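Local coordinates for kelch repeat and BTB domain-containing protein A55 (PDB 6I2M), which probably serves as a substrate-specific adapter for CUL3-containing E3 ubiquitin ligases, its BTB domain engaging CUL3 so that host proteins are ubiquitinated and degraded, at residues D22-I27 against R31-K36. Residues are numbered along the deposited sequence; the frame is centred on the assembly and turned at random.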
loop_
_atom_site.group_PDB
_atom_site.type_symbol
_atom_site.label_atom_id
_atom_site.label_comp_id
_atom_site.label_asym_id
_atom_site.label_seq_id
_atom_site.Cartn_x
_atom_site.Cartn_y
_atom_site.Cartn_z
ATOM N N ASP A 22 6.779 -15.325 -5.419
ATOM C CA ASP A 22 7.660 -16.284 -4.753
ATOM C C ASP A 22 6.913 -17.271 -3.831
ATOM O O ASP A 22 7.554 -18.004 -3.073
ATOM C CB ASP A 22 8.797 -15.545 -4.014
ATOM C CG ASP A 22 8.376 -14.600 -2.899
ATOM O OD1 ASP A 22 7.286 -13.994 -3.005
ATOM O OD2 ASP A 22 9.150 -14.448 -1.931
ATOM N N ILE A 23 5.566 -17.322 -3.932
ATOM C CA ILE A 23 4.728 -18.227 -3.139
ATOM C C ILE A 23 3.441 -18.623 -3.894
ATOM O O ILE A 23 2.901 -17.831 -4.671
ATOM C CB ILE A 23 4.455 -17.676 -1.698
ATOM C CG1 ILE A 23 3.919 -18.766 -0.740
ATOM C CG2 ILE A 23 3.565 -16.432 -1.683
ATOM C CD1 ILE A 23 4.949 -19.772 -0.286
ATOM N N SER A 24 2.979 -19.867 -3.664
ATOM C CA SER A 24 1.774 -20.437 -4.263
ATOM C C SER A 24 0.919 -21.128 -3.193
ATOM O O SER A 24 1.443 -21.895 -2.380
ATOM C CB SER A 24 2.137 -21.426 -5.368
ATOM O OG SER A 24 2.952 -20.839 -6.370
ATOM N N ILE A 25 -0.393 -20.841 -3.191
ATOM C CA ILE A 25 -1.350 -21.428 -2.249
ATOM C C ILE A 25 -2.181 -22.491 -2.975
ATOM O O ILE A 25 -2.808 -22.197 -3.995
ATOM C CB ILE A 25 -2.202 -20.344 -1.523
ATOM C CG1 ILE A 25 -1.296 -19.412 -0.685
ATOM C CG2 ILE A 25 -3.292 -20.979 -0.640
ATOM C CD1 ILE A 25 -1.764 -17.974 -0.574
ATOM N N VAL A 26 -2.155 -23.729 -2.451
ATOM C CA VAL A 26 -2.853 -24.882 -3.019
ATOM C C VAL A 26 -4.059 -25.293 -2.164
ATOM O O VAL A 26 -3.910 -25.627 -0.985
ATOM C CB VAL A 26 -1.878 -26.063 -3.303
ATOM C CG1 VAL A 26 -2.624 -27.330 -3.722
ATOM C CG2 VAL A 26 -0.849 -25.681 -4.362
ATOM N N ILE A 27 -5.254 -25.258 -2.779
ATOM C CA ILE A 27 -6.530 -25.660 -2.182
ATOM C C ILE A 27 -7.100 -26.750 -3.099
ATOM O O ILE A 27 -7.665 -26.443 -4.154
ATOM C CB ILE A 27 -7.507 -24.462 -1.956
ATOM C CG1 ILE A 27 -6.859 -23.350 -1.105
ATOM C CG2 ILE A 27 -8.828 -24.925 -1.323
ATOM C CD1 ILE A 27 -7.046 -21.970 -1.660
ATOM N N ARG A 31 -4.843 -23.242 -7.637
ATOM C CA ARG A 31 -3.584 -22.567 -7.307
ATOM C C ARG A 31 -3.688 -21.042 -7.401
ATOM O O ARG A 31 -4.214 -20.520 -8.387
ATOM C CB ARG A 31 -2.441 -23.075 -8.204
ATOM C CG ARG A 31 -1.887 -24.434 -7.801
ATOM C CD ARG A 31 -0.843 -24.914 -8.787
ATOM N NE ARG A 31 -0.137 -26.100 -8.301
ATOM C CZ ARG A 31 1.058 -26.077 -7.719
ATOM N NH1 ARG A 31 1.699 -24.928 -7.545
ATOM N NH2 ARG A 31 1.624 -27.205 -7.311
ATOM N N ILE A 32 -3.185 -20.334 -6.367
ATOM C CA ILE A 32 -3.161 -18.866 -6.295
ATOM C C ILE A 32 -1.714 -18.413 -6.073
ATOM O O ILE A 32 -1.110 -18.768 -5.059
ATOM C CB ILE A 32 -4.120 -18.275 -5.211
ATOM C CG1 ILE A 32 -5.536 -18.897 -5.266
ATOM C CG2 ILE A 32 -4.181 -16.739 -5.312
ATOM C CD1 ILE A 32 -6.246 -18.982 -3.908
ATOM N N ASN A 33 -1.166 -17.633 -7.022
ATOM C CA ASN A 33 0.197 -17.109 -6.954
ATOM C C ASN A 33 0.213 -15.705 -6.352
ATOM O O ASN A 33 -0.541 -14.834 -6.793
ATOM C CB ASN A 33 0.865 -17.129 -8.332
ATOM C CG ASN A 33 1.203 -18.514 -8.824
ATOM O OD1 ASN A 33 2.193 -19.126 -8.407
ATOM N ND2 ASN A 33 0.392 -19.037 -9.729
ATOM N N ALA A 34 1.060 -15.497 -5.331
ATOM C CA ALA A 34 1.198 -14.219 -4.631
ATOM C C ALA A 34 2.648 -13.956 -4.182
ATOM O O ALA A 34 3.560 -14.687 -4.580
ATOM C CB ALA A 34 0.250 -14.175 -3.437
ATOM N N HIS A 35 2.852 -12.902 -3.370
ATOM C CA HIS A 35 4.155 -12.504 -2.833
ATOM C C HIS A 35 4.192 -12.749 -1.320
ATOM O O HIS A 35 3.217 -12.437 -0.628
ATOM C CB HIS A 35 4.442 -11.027 -3.156
ATOM C CG HIS A 35 4.262 -10.684 -4.603
ATOM N ND1 HIS A 35 3.006 -10.469 -5.144
ATOM C CD2 HIS A 35 5.186 -10.538 -5.580
ATOM C CE1 HIS A 35 3.205 -10.199 -6.423
ATOM N NE2 HIS A 35 4.501 -10.233 -6.733
ATOM N N LYS A 36 5.309 -13.323 -0.819
ATOM C CA LYS A 36 5.536 -13.651 0.599
ATOM C C LYS A 36 5.391 -12.447 1.531
ATOM O O LYS A 36 4.792 -12.572 2.600
ATOM C CB LYS A 36 6.923 -14.287 0.797
ATOM C CG LYS A 36 6.996 -15.757 0.428
ATOM C CD LYS A 36 8.350 -16.335 0.795
ATOM C CE LYS A 36 8.527 -17.742 0.289
ATOM N NZ LYS A 36 9.839 -18.305 0.696
#
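The guanidinium of Arg31 lies flat against Val26, whose CG2 methyl sits over the centre of one face, 3.9 Å above the plane, while Ser24 CB approaches NH1 obliquely. Val26 and Arg31 run side by side in the same direction, Arg31 extended from CG to NE, and its NH2 reaches across strand 23-27 to a salt bridge with Glu61 of strand 61-63. On the same side of the sheet, the amide of Asn33 takes a hydrogen bond through OD1 from Ser24 OG at 2.8 Å; the hydroxyl stands 39° out of the carbonyl plane. The carboxylate of Asp22 is gripped at OD1, on its syn side but well out of the carboxylate plane, by the backbone N of Lys36 at 3.0 Å, in a nearly straight bond (171°). With Asp22 CG set between its own backbone N and carbonyl carbon (chi1 62°), this group reaches the start of helix 36-42, and OD2 rests 3.4 Å from Lys36 CD.

These contacts decorate the antiparallel hairpin of the BTB fold, whose first strand, 23-27, is the middle one of a small mixed sheet. Ile25 and Ile32 form a hydrogen-bonded pair, joined through both backbone N-H groups. Toward the helix the register slips: Asp22 and Ile23 both face Ala34 in a classic beta bulge, each giving only a weak bond to Ala34 O, whereas Ala34 N holds Ile23 O firmly at 3.0 Å. The face carrying Ile23, Ile25, Ile32 and Ala34, away from Ser24 and Arg31, is apolar. There Ile27 CD1 meets Ile32 CD1 at 3.8 Å, and Tyr69 of helix 69-79 packs against both isoleucines.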